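Protein LigF (Sphingobium sp. SYK-6, PDB 4XT0) cleaves beta-aryl ether bonds in lignin-derived compounds as a glutathione-binding beta-etherase of the glutathione S-transferase superfamily. Local coordinates at residues Y9-G14 with G55-L60; N16-L21 with C199-A204; P20-Y25 with K240-K245. All coordinates share one frame; numbering follows the deposited sequence.

In the fold
Contacts 2 and 3 share helix 15-26, while contact 1 lies on the strand and loop just before it and touches that helix. Contact 1 joins strand 6-10 to the cis-proline turn, about 11 Å, centre to centre, from contact 2, where the helix meets helix 195-204 of the C-terminal domain. Both reach glutathione: V57 pairs with its backbone, and N16 lies beside its sulfur. F11 N lies 2.9 Å from S17 OG, a probable hydrogen bond. Contact 3, against helix 237-244, lies about 10 Å from contact 2 and about 13 Å from contact 1, centre to centre; its L21 side chain is about 12 Å from glutathione at the nearest atoms.

Contact 1 of 3, residues Y9-G14 with G55-L60; sequences YSFGPG and GQVPAL. With GSH (glutathione), chain B.
Y9 pairs with A59 in two backbone hydrogen bonds, Y9 N to A59 O at 2.9 Å and A59 N to Y9 O at 3.0 Å, the marks of an antiparallel hydrogen-bonded pair. The first is almost straight, 174° at the hydrogen. The same Y9 O takes a CA-H...O contact from P58 CA at 3.2 Å. CB of Y9 lies on the same face of the sheet as CB of A59, and the tyrosine ring presents its edge to A59 O while its other neighbours include W47, F48 and I51 of helix 46-51.

S10 lays its CB near P58 CB and its CA near the V57 side chain. Its OG, between the backbone N and the carbonyl carbon (chi1 88°), accepts from G12 N at 3.0 Å, an ST turn that bends the chain away from the strand. Opposite it, the peptide bond before P58 is cis, the hallmark of the thioredoxin-like domain of glutathione S-transferases. The loop leading into the cis-proline presents the backbone of V57 to glutathione: V57 N donates to GSH O2 and V57 O accepts from GSH N2 at 2.7 Å, a two-bond pairing like that of neighbouring antiparallel strands. Q56 adds a third bond, NE2 to GSH O32.

F11 receives V57 CG2 over the middle of one ring face. The methyl carbon is 3.4 Å from the ring centroid and only 4° off the normal, a CH-pi contact in which the two side chains cross at about a right angle. F11 CE2 comes within 3.8 Å of GSH N3, the glycyl nitrogen, at an oblique approach.

Contact 2 of 3, residues N16-L21 with C199-A204; sequences NSLKPL and CNFAIA. With GSH (glutathione), chain B.
L18 and K19 meet A202 where two helices of different domains cross, helix 15-26 of the thioredoxin-like domain and helix 195-204 of the all-helical C-terminal domain, the interdomain interface of the glutathione S-transferase fold. The axes of the short segments approach to 8.0 Å with their directions 142° apart, close enough that the small A202 sits against the opposing side chains.

The apolar contacts centre on that alanine. From one side L18 CD2 reaches A202 CB at 3.7 Å; from another, K19 CG touches the same methyl at 3.6 Å. L18 extends past the alanine because its CG stands opposite the backbone N (chi1 -177°), and its CD2 meets the F201 ring at the edge, near the ring plane, the two side chains crossing at about a right angle. The chain of K19, extended beyond CG, lays CD against C199 SG at 3.7 Å. No hydrogen bond joins the segments.

The polar end of K19 finds its main partners outside the two segments. The buried ammonium of K19 forms a salt bridge with D107 and a hydrogen bond with S70 OG, and gives N16 OD1 a weak hydrogen bond at 3.4 Å. N16 lies between the lysine and the ligand, its ND2 3.3 Å from GSH SG2.

Contact 3 of 3, residues P20-Y25 with K240-K245; sequences PLATLY and KEMFEK
Helices 20-25 and 240-244 cross with their directions 118° apart, the axes of these short segments 9.6 Å from each other at the nearest, and Y25 and M242 have the closest pair of CA atoms at 6.5 Å. The Y25 ring takes M242 CA over the middle of one face, 3.9 Å from the centroid in a CH-pi contact, while M242 CB touches CD2; the ring also meets F31 edge-to-face. At the ring edge lies the E241 carboxylate, its plane turned 69° from the ring, with E241 CD 3.5 Å from Y25 CD1. OE2 of that carboxylate takes the K245 ammonium on its anti side in a 2.8 Å salt bridge. A water donates to both Y25 O and E241 OE1, tying the helices together indirectly.

Beyond the ring, M242 runs on toward helix 20-25, its CG anti to the backbone N (chi1 176°), and brings SD to 3.8 Å from A22 CB; L21 CG meets M242 CG at 4.0 Å. Replacing Y25 with an alanine removes the ring face that M242 CA and CB rest on and would probably leave Q33 without its bond to the tyrosine OH. The contact joins the thioredoxin-like domain to the last helix of the chain: L21 also rests on L8 of strand 6-10, and A22 on I198 of helix 195-204.

Contact 1 of 3, residues Y9-G14 with G55-L60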
loop_
_atom_site.group_PDB
_atom_site.type_symbol
_atom_site.label_atom_id
_atom_site.label_comp_id
_atom_site.label_asym_id
_atom_site.label_seq_id
_atom_site.Cartn_x
_atom_site.Cartn_y
_atom_site.Cartn_z
ATOM N N TYR A 9 5.312 17.755 10.540
ATOM C CA TYR A 9 6.140 17.104 11.546
ATOM C C TYR A 9 6.855 15.930 10.904
ATOM O O TYR A 9 6.188 15.002 10.429
ATOM C CB TYR A 9 5.272 16.626 12.709
ATOM C CG TYR A 9 4.585 17.752 13.428
ATOM C CD1 TYR A 9 3.333 18.201 13.028
ATOM C CD2 TYR A 9 5.200 18.381 14.505
ATOM C CE1 TYR A 9 2.707 19.243 13.686
ATOM C CE2 TYR A 9 4.583 19.419 15.167
ATOM C CZ TYR A 9 3.339 19.844 14.754
ATOM O OH TYR A 9 2.729 20.879 15.410
ATOM N N SER A 10 8.186 15.953 10.855
ATOM C CA SER A 10 8.897 14.895 10.121
ATOM C C SER A 10 10.371 14.798 10.493
ATOM O O SER A 10 10.874 15.610 11.277
ATOM C CB SER A 10 8.780 15.121 8.605
ATOM O OG SER A 10 9.828 15.963 8.134
ATOM N N PHE A 11 11.066 13.813 9.914
ATOM C CA PHE A 11 12.503 13.638 10.162
ATOM C C PHE A 11 13.366 14.428 9.170
ATOM O O PHE A 11 14.582 14.269 9.154
ATOM C CB PHE A 11 12.911 12.155 10.079
ATOM C CG PHE A 11 12.437 11.303 11.238
ATOM C CD1 PHE A 11 12.039 11.872 12.435
ATOM C CD2 PHE A 11 12.406 9.918 11.116
ATOM C CE1 PHE A 11 11.608 11.075 13.496
ATOM C CE2 PHE A 11 11.974 9.116 12.160
ATOM C CZ PHE A 11 11.578 9.698 13.360
ATOM N N GLY A 12 12.750 15.252 8.324
ATOM C CA GLY A 12 13.504 15.956 7.299
ATOM C C GLY A 12 13.468 15.210 5.977
ATOM O O GLY A 12 12.679 14.277 5.802
ATOM N N PRO A 13 14.324 15.614 5.023
ATOM C CA PRO A 13 14.206 15.068 3.665
ATOM C C PRO A 13 14.865 13.688 3.449
ATOM O O PRO A 13 15.911 13.585 2.811
ATOM C CB PRO A 13 14.894 16.137 2.807
ATOM C CG PRO A 13 15.889 16.754 3.722
ATOM C CD PRO A 13 15.252 16.752 5.089
ATOM N N GLY A 14 14.214 12.637 3.932
ATOM C CA GLY A 14 14.621 11.278 3.636
ATOM C C GLY A 14 13.481 10.337 3.954
ATOM O O GLY A 14 12.632 10.660 4.783
ATOM N N GLY A 55 2.667 7.494 16.748
ATOM C CA GLY A 55 4.051 7.730 17.140
ATOM C C GLY A 55 5.042 7.592 15.997
ATOM O O GLY A 55 6.184 7.138 16.186
ATOM N N GLN A 56 4.609 7.984 14.801
ATOM C CA GLN A 56 5.479 7.964 13.635
ATOM C C GLN A 56 5.338 9.234 12.816
ATOM O O GLN A 56 4.349 9.964 12.926
ATOM C CB GLN A 56 5.192 6.735 12.764
ATOM C CG GLN A 56 5.803 5.450 13.323
ATOM C CD GLN A 56 5.759 4.291 12.348
ATOM O OE1 GLN A 56 4.724 4.009 11.743
ATOM N NE2 GLN A 56 6.896 3.617 12.179
ATOM N N VAL A 57 6.357 9.501 12.010
ATOM C CA VAL A 57 6.344 10.648 11.115
ATOM C C VAL A 57 6.210 10.107 9.685
ATOM O O VAL A 57 6.538 8.946 9.437
ATOM C CB VAL A 57 7.627 11.511 11.266
ATOM C CG1 VAL A 57 7.731 12.099 12.678
ATOM C CG2 VAL A 57 8.893 10.696 10.914
ATOM N N PRO A 58 5.738 10.936 8.738
ATOM C CA PRO A 58 5.309 12.328 8.882
ATOM C C PRO A 58 3.864 12.491 9.314
ATOM O O PRO A 58 3.033 11.576 9.212
ATOM C CB PRO A 58 5.503 12.891 7.468
ATOM C CG PRO A 58 5.188 11.726 6.600
ATOM C CD PRO A 58 5.858 10.563 7.317
ATOM N N ALA A 59 3.561 13.686 9.797
ATOM C CA ALA A 59 2.197 14.048 10.139
ATOM C C ALA A 59 1.983 15.492 9.688
ATOM O O ALA A 59 2.831 16.345 9.931
ATOM C CB ALA A 59 1.943 13.871 11.653
ATOM N N LEU A 60 0.887 15.751 8.977
ATOM C CA LEU A 60 0.565 17.119 8.556
ATOM C C LEU A 60 -0.533 17.697 9.416
ATOM O O LEU A 60 -1.571 17.072 9.606
ATOM C CB LEU A 60 0.115 17.176 7.094
ATOM C CG LEU A 60 -0.243 18.594 6.598
ATOM C CD1 LEU A 60 1.038 19.309 6.153
ATOM C CD2 LEU A 60 -1.265 18.566 5.459
HETATM N N1 GSH B . 3.004 4.134 6.510
HETATM C CA1 GSH B . 3.651 5.279 7.168
HETATM C C1 GSH B . 3.855 6.453 6.216
HETATM O O11 GSH B . 3.775 7.593 6.629
HETATM O O12 GSH B . 4.144 6.255 4.920
HETATM C CB1 GSH B . 5.017 4.812 7.709
HETATM C CG1 GSH B . 5.618 5.945 8.536
HETATM C CD1 GSH B . 7.015 5.568 8.991
HETATM O OE1 GSH B . 7.423 4.433 8.839
HETATM N N2 GSH B . 7.797 6.507 9.562
HETATM C CA2 GSH B . 9.156 6.176 10.019
HETATM C C2 GSH B . 9.239 6.384 11.517
HETATM O O2 GSH B . 8.471 7.162 12.055
HETATM C CB2 GSH B . 10.160 7.131 9.360
HETATM S SG2 GSH B . 10.360 6.802 7.579
HETATM N N3 GSH B . 10.169 5.725 12.267
HETATM C CA3 GSH B . 10.235 5.986 13.715
HETATM C C3 GSH B . 9.748 4.839 14.573
HETATM O O31 GSH B . 10.066 4.808 15.742
HETATM O O32 GSH B . 8.965 3.864 14.067
#

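Contact 2 of 3, residues N16-L21 with C199-A204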
loop_
_atom_site.group_PDB
_atom_site.type_symbol
_atom_site.label_atom_id
_atom_site.label_comp_id
_atom_site.label_asym_id
_atom_site.label_seq_id
_atom_site.Cartn_x
_atom_site.Cartn_y
_atom_site.Cartn_z
ATOM N N ASN A 16 10.160 8.314 4.363
ATOM C CA ASN A 16 8.749 8.666 4.210
ATOM C C ASN A 16 8.500 10.162 4.410
ATOM O O ASN A 16 7.611 10.742 3.781
ATOM C CB ASN A 16 7.893 7.836 5.168
ATOM C CG ASN A 16 7.772 6.395 4.718
ATOM O OD1 ASN A 16 7.345 6.124 3.593
ATOM N ND2 ASN A 16 8.180 5.465 5.571
ATOM N N SER A 17 9.313 10.788 5.255
ATOM C CA SER A 17 9.220 12.235 5.506
ATOM C C SER A 17 9.444 13.082 4.246
ATOM O O SER A 17 8.853 14.148 4.096
ATOM C CB SER A 17 10.238 12.655 6.584
ATOM O OG SER A 17 9.885 12.154 7.866
ATOM N N LEU A 18 10.327 12.632 3.361
ATOM C CA LEU A 18 10.640 13.421 2.177
ATOM C C LEU A 18 9.409 13.663 1.281
ATOM O O LEU A 18 9.308 14.713 0.655
ATOM C CB LEU A 18 11.769 12.749 1.367
ATOM C CG LEU A 18 12.259 13.516 0.123
ATOM C CD1 LEU A 18 13.757 13.307 -0.117
ATOM C CD2 LEU A 18 11.477 13.119 -1.131
ATOM N N LYS A 19 8.480 12.706 1.227
ATOM C CA LYS A 19 7.366 12.782 0.281
ATOM C C LYS A 19 6.535 14.062 0.491
ATOM O O LYS A 19 6.462 14.882 -0.424
ATOM C CB LYS A 19 6.477 11.528 0.362
ATOM C CG LYS A 19 7.223 10.170 0.204
ATOM C CD LYS A 19 6.200 9.011 0.157
ATOM C CE LYS A 19 6.823 7.624 0.374
ATOM N NZ LYS A 19 5.752 6.583 0.582
ATOM N N PRO A 20 5.938 14.268 1.696
ATOM C CA PRO A 20 5.186 15.540 1.781
ATOM C C PRO A 20 6.065 16.789 1.849
ATOM O O PRO A 20 5.610 17.888 1.497
ATOM C CB PRO A 20 4.364 15.385 3.080
ATOM C CG PRO A 20 5.161 14.429 3.932
ATOM C CD PRO A 20 5.845 13.478 2.942
ATOM N N LEU A 21 7.310 16.636 2.282
ATOM C CA LEU A 21 8.214 17.773 2.344
ATOM C C LEU A 21 8.485 18.287 0.930
ATOM O O LEU A 21 8.373 19.487 0.659
ATOM C CB LEU A 21 9.509 17.376 3.064
ATOM C CG LEU A 21 10.413 18.442 3.689
ATOM C CD1 LEU A 21 9.672 19.255 4.734
ATOM C CD2 LEU A 21 11.668 17.792 4.298
ATOM N N CYS A 199 7.564 10.027 -4.564
ATOM C CA CYS A 199 7.473 8.912 -3.616
ATOM C C CYS A 199 8.611 7.913 -3.829
ATOM O O CYS A 199 9.159 7.373 -2.864
ATOM C CB CYS A 199 6.115 8.212 -3.732
ATOM S SG CYS A 199 4.686 9.227 -3.168
ATOM N N ASN A 200 8.974 7.670 -5.086
ATOM C CA ASN A 200 10.061 6.754 -5.373
ATOM C C ASN A 200 11.418 7.380 -5.070
ATOM O O ASN A 200 12.335 6.690 -4.597
ATOM C CB ASN A 200 10.002 6.291 -6.833
ATOM C CG ASN A 200 9.032 5.160 -7.035
ATOM O OD1 ASN A 200 9.380 3.995 -6.843
ATOM N ND2 ASN A 200 7.797 5.492 -7.409
ATOM N N PHE A 201 11.540 8.680 -5.338
ATOM C CA PHE A 201 12.778 9.422 -5.054
ATOM C C PHE A 201 13.037 9.424 -3.558
ATOM O O PHE A 201 14.184 9.350 -3.123
ATOM C CB PHE A 201 12.690 10.864 -5.592
ATOM C CG PHE A 201 13.920 11.704 -5.340
ATOM C CD1 PHE A 201 14.985 11.677 -6.223
ATOM C CD2 PHE A 201 13.987 12.556 -4.248
ATOM C CE1 PHE A 201 16.123 12.468 -6.018
ATOM C CE2 PHE A 201 15.119 13.351 -4.026
ATOM C CZ PHE A 201 16.182 13.313 -4.919
ATOM N N ALA A 202 11.963 9.505 -2.770
ATOM C CA ALA A 202 12.076 9.480 -1.306
ATOM C C ALA A 202 12.842 8.247 -0.821
ATOM O O ALA A 202 13.641 8.334 0.122
ATOM C CB ALA A 202 10.675 9.528 -0.653
ATOM N N ILE A 203 12.603 7.109 -1.476
ATOM C CA ILE A 203 13.314 5.855 -1.158
ATOM C C ILE A 203 14.633 5.728 -1.912
ATOM O O ILE A 203 15.640 5.319 -1.343
ATOM C CB ILE A 203 12.436 4.595 -1.486
ATOM C CG1 ILE A 203 11.032 4.735 -0.881
ATOM C CG2 ILE A 203 13.134 3.306 -1.028
ATOM C CD1 ILE A 203 11.010 5.099 0.616
ATOM N N ALA A 204 14.644 6.084 -3.194
ATOM C CA ALA A 204 15.810 5.778 -4.024
ATOM C C ALA A 204 16.985 6.727 -3.818
ATOM O O ALA A 204 18.134 6.322 -3.991
ATOM C CB ALA A 204 15.424 5.761 -5.504
HETATM N N1 GSH B . 3.004 4.134 6.510
HETATM C CA1 GSH B . 3.651 5.279 7.168
HETATM C C1 GSH B . 3.855 6.453 6.216
HETATM O O11 GSH B . 3.775 7.593 6.629
HETATM O O12 GSH B . 4.144 6.255 4.920
HETATM C CB1 GSH B . 5.017 4.812 7.709
HETATM C CG1 GSH B . 5.618 5.945 8.536
HETATM C CD1 GSH B . 7.015 5.568 8.991
HETATM O OE1 GSH B . 7.423 4.433 8.839
HETATM N N2 GSH B . 7.797 6.507 9.562
HETATM C CA2 GSH B . 9.156 6.176 10.019
HETATM C C2 GSH B . 9.239 6.384 11.517
HETATM O O2 GSH B . 8.471 7.162 12.055
HETATM C CB2 GSH B . 10.160 7.131 9.360
HETATM S SG2 GSH B . 10.360 6.802 7.579
HETATM N N3 GSH B . 10.169 5.725 12.267
HETATM C CA3 GSH B . 10.235 5.986 13.715
HETATM C C3 GSH B . 9.748 4.839 14.573
HETATM O O31 GSH B . 10.066 4.808 15.742
HETATM O O32 GSH B . 8.965 3.864 14.067
#

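Contact 3 of 3, residues P20-Y25 with K240-K245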
loop_
_atom_site.group_PDB
_atom_site.type_symbol
_atom_site.label_atom_id
_atom_site.label_comp_id
_atom_site.label_asym_id
_atom_site.label_seq_id
_atom_site.Cartn_x
_atom_site.Cartn_y
_atom_site.Cartn_z
ATOM N N PRO A 20 5.938 14.268 1.696
ATOM C CA PRO A 20 5.186 15.540 1.781
ATOM C C PRO A 20 6.065 16.789 1.849
ATOM O O PRO A 20 5.610 17.888 1.497
ATOM C CB PRO A 20 4.364 15.385 3.080
ATOM C CG PRO A 20 5.161 14.429 3.932
ATOM C CD PRO A 20 5.845 13.478 2.942
ATOM N N LEU A 21 7.310 16.636 2.282
ATOM C CA LEU A 21 8.214 17.773 2.344
ATOM C C LEU A 21 8.485 18.287 0.930
ATOM O O LEU A 21 8.373 19.487 0.659
ATOM C CB LEU A 21 9.509 17.376 3.064
ATOM C CG LEU A 21 10.413 18.442 3.689
ATOM C CD1 LEU A 21 9.672 19.255 4.734
ATOM C CD2 LEU A 21 11.668 17.792 4.298
ATOM N N ALA A 22 8.834 17.374 0.021
ATOM C CA ALA A 22 9.074 17.743 -1.381
ATOM C C ALA A 22 7.789 18.307 -2.028
ATOM O O ALA A 22 7.832 19.278 -2.774
ATOM C CB ALA A 22 9.592 16.530 -2.171
ATOM N N THR A 23 6.650 17.695 -1.729
ATOM C CA THR A 23 5.366 18.163 -2.257
ATOM C C THR A 23 5.097 19.618 -1.849
ATOM O O THR A 23 4.726 20.435 -2.679
ATOM C CB THR A 23 4.224 17.243 -1.789
ATOM O OG1 THR A 23 4.491 15.912 -2.246
ATOM C CG2 THR A 23 2.849 17.695 -2.351
ATOM N N LEU A 24 5.330 19.940 -0.578
ATOM C CA LEU A 24 5.112 21.290 -0.065
ATOM C C LEU A 24 5.994 22.320 -0.776
ATOM O O LEU A 24 5.526 23.394 -1.170
ATOM C CB LEU A 24 5.369 21.328 1.457
ATOM C CG LEU A 24 4.302 20.616 2.307
ATOM C CD1 LEU A 24 4.870 20.233 3.682
ATOM C CD2 LEU A 24 3.035 21.487 2.426
ATOM N N TYR A 25 7.272 21.995 -0.949
ATOM C CA TYR A 25 8.189 22.917 -1.624
ATOM C C TYR A 25 7.887 23.016 -3.113
ATOM O O TYR A 25 8.029 24.071 -3.703
ATOM C CB TYR A 25 9.645 22.482 -1.445
ATOM C CG TYR A 25 10.246 22.842 -0.111
ATOM C CD1 TYR A 25 10.737 24.119 0.128
ATOM C CD2 TYR A 25 10.333 21.896 0.911
ATOM C CE1 TYR A 25 11.292 24.451 1.352
ATOM C CE2 TYR A 25 10.877 22.219 2.138
ATOM C CZ TYR A 25 11.357 23.499 2.353
ATOM O OH TYR A 25 11.915 23.822 3.566
ATOM N N LYS A 240 16.313 21.192 -4.553
ATOM C CA LYS A 240 17.491 21.857 -3.990
ATOM C C LYS A 240 17.089 22.753 -2.815
ATOM O O LYS A 240 17.768 22.768 -1.788
ATOM C CB LYS A 240 18.235 22.680 -5.050
ATOM C CG LYS A 240 18.979 21.848 -6.082
ATOM C CD LYS A 240 19.871 22.719 -6.962
ATOM C CE LYS A 240 20.528 21.912 -8.093
ATOM N NZ LYS A 240 21.469 20.843 -7.616
ATOM N N GLU A 241 15.982 23.485 -2.950
ATOM C CA GLU A 241 15.514 24.335 -1.850
ATOM C C GLU A 241 15.186 23.512 -0.594
ATOM O O GLU A 241 15.497 23.923 0.527
ATOM C CB GLU A 241 14.285 25.140 -2.268
ATOM C CG GLU A 241 13.797 26.113 -1.200
ATOM C CD GLU A 241 12.427 26.693 -1.519
ATOM O OE1 GLU A 241 11.828 26.276 -2.533
ATOM O OE2 GLU A 241 11.947 27.560 -0.756
ATOM N N MET A 242 14.550 22.360 -0.795
ATOM C CA MET A 242 14.182 21.475 0.304
ATOM C C MET A 242 15.434 21.086 1.100
ATOM O O MET A 242 15.489 21.224 2.330
ATOM C CB MET A 242 13.459 20.230 -0.235
ATOM C CG MET A 242 13.124 19.191 0.838
ATOM S SD MET A 242 12.386 17.677 0.190
ATOM C CE MET A 242 13.734 17.080 -0.841
ATOM N N PHE A 243 16.459 20.627 0.392
ATOM C CA PHE A 243 17.682 20.188 1.066
ATOM C C PHE A 243 18.451 21.362 1.680
ATOM O O PHE A 243 19.106 21.215 2.718
ATOM C CB PHE A 243 18.585 19.419 0.098
ATOM C CG PHE A 243 18.110 18.017 -0.195
ATOM C CD1 PHE A 243 18.101 17.051 0.798
ATOM C CD2 PHE A 243 17.711 17.659 -1.474
ATOM C CE1 PHE A 243 17.676 15.756 0.525
ATOM C CE2 PHE A 243 17.283 16.365 -1.756
ATOM C CZ PHE A 243 17.262 15.416 -0.751
ATOM N N GLU A 244 18.360 22.528 1.047
ATOM C CA GLU A 244 19.043 23.709 1.553
ATOM C C GLU A 244 18.434 24.187 2.864
ATOM O O GLU A 244 19.139 24.689 3.745
ATOM C CB GLU A 244 18.999 24.838 0.520
ATOM C CG GLU A 244 19.672 26.126 0.982
ATOM C CD GLU A 244 18.923 27.382 0.557
ATOM O OE1 GLU A 244 19.038 28.405 1.271
ATOM O OE2 GLU A 244 18.227 27.348 -0.486
ATOM N N LYS A 245 17.117 24.041 2.985
ATOM C CA LYS A 245 16.390 24.604 4.127
ATOM C C LYS A 245 16.045 23.561 5.183
ATOM O O LYS A 245 15.191 23.786 6.034
ATOM C CB LYS A 245 15.116 25.310 3.645
ATOM C CG LYS A 245 15.397 26.672 3.033
ATOM C CD LYS A 245 14.135 27.324 2.514
ATOM C CE LYS A 245 14.457 28.666 1.884
ATOM N NZ LYS A 245 13.305 29.154 1.078
HETATM O O HOH W 1 9.068 26.461 -2.717
#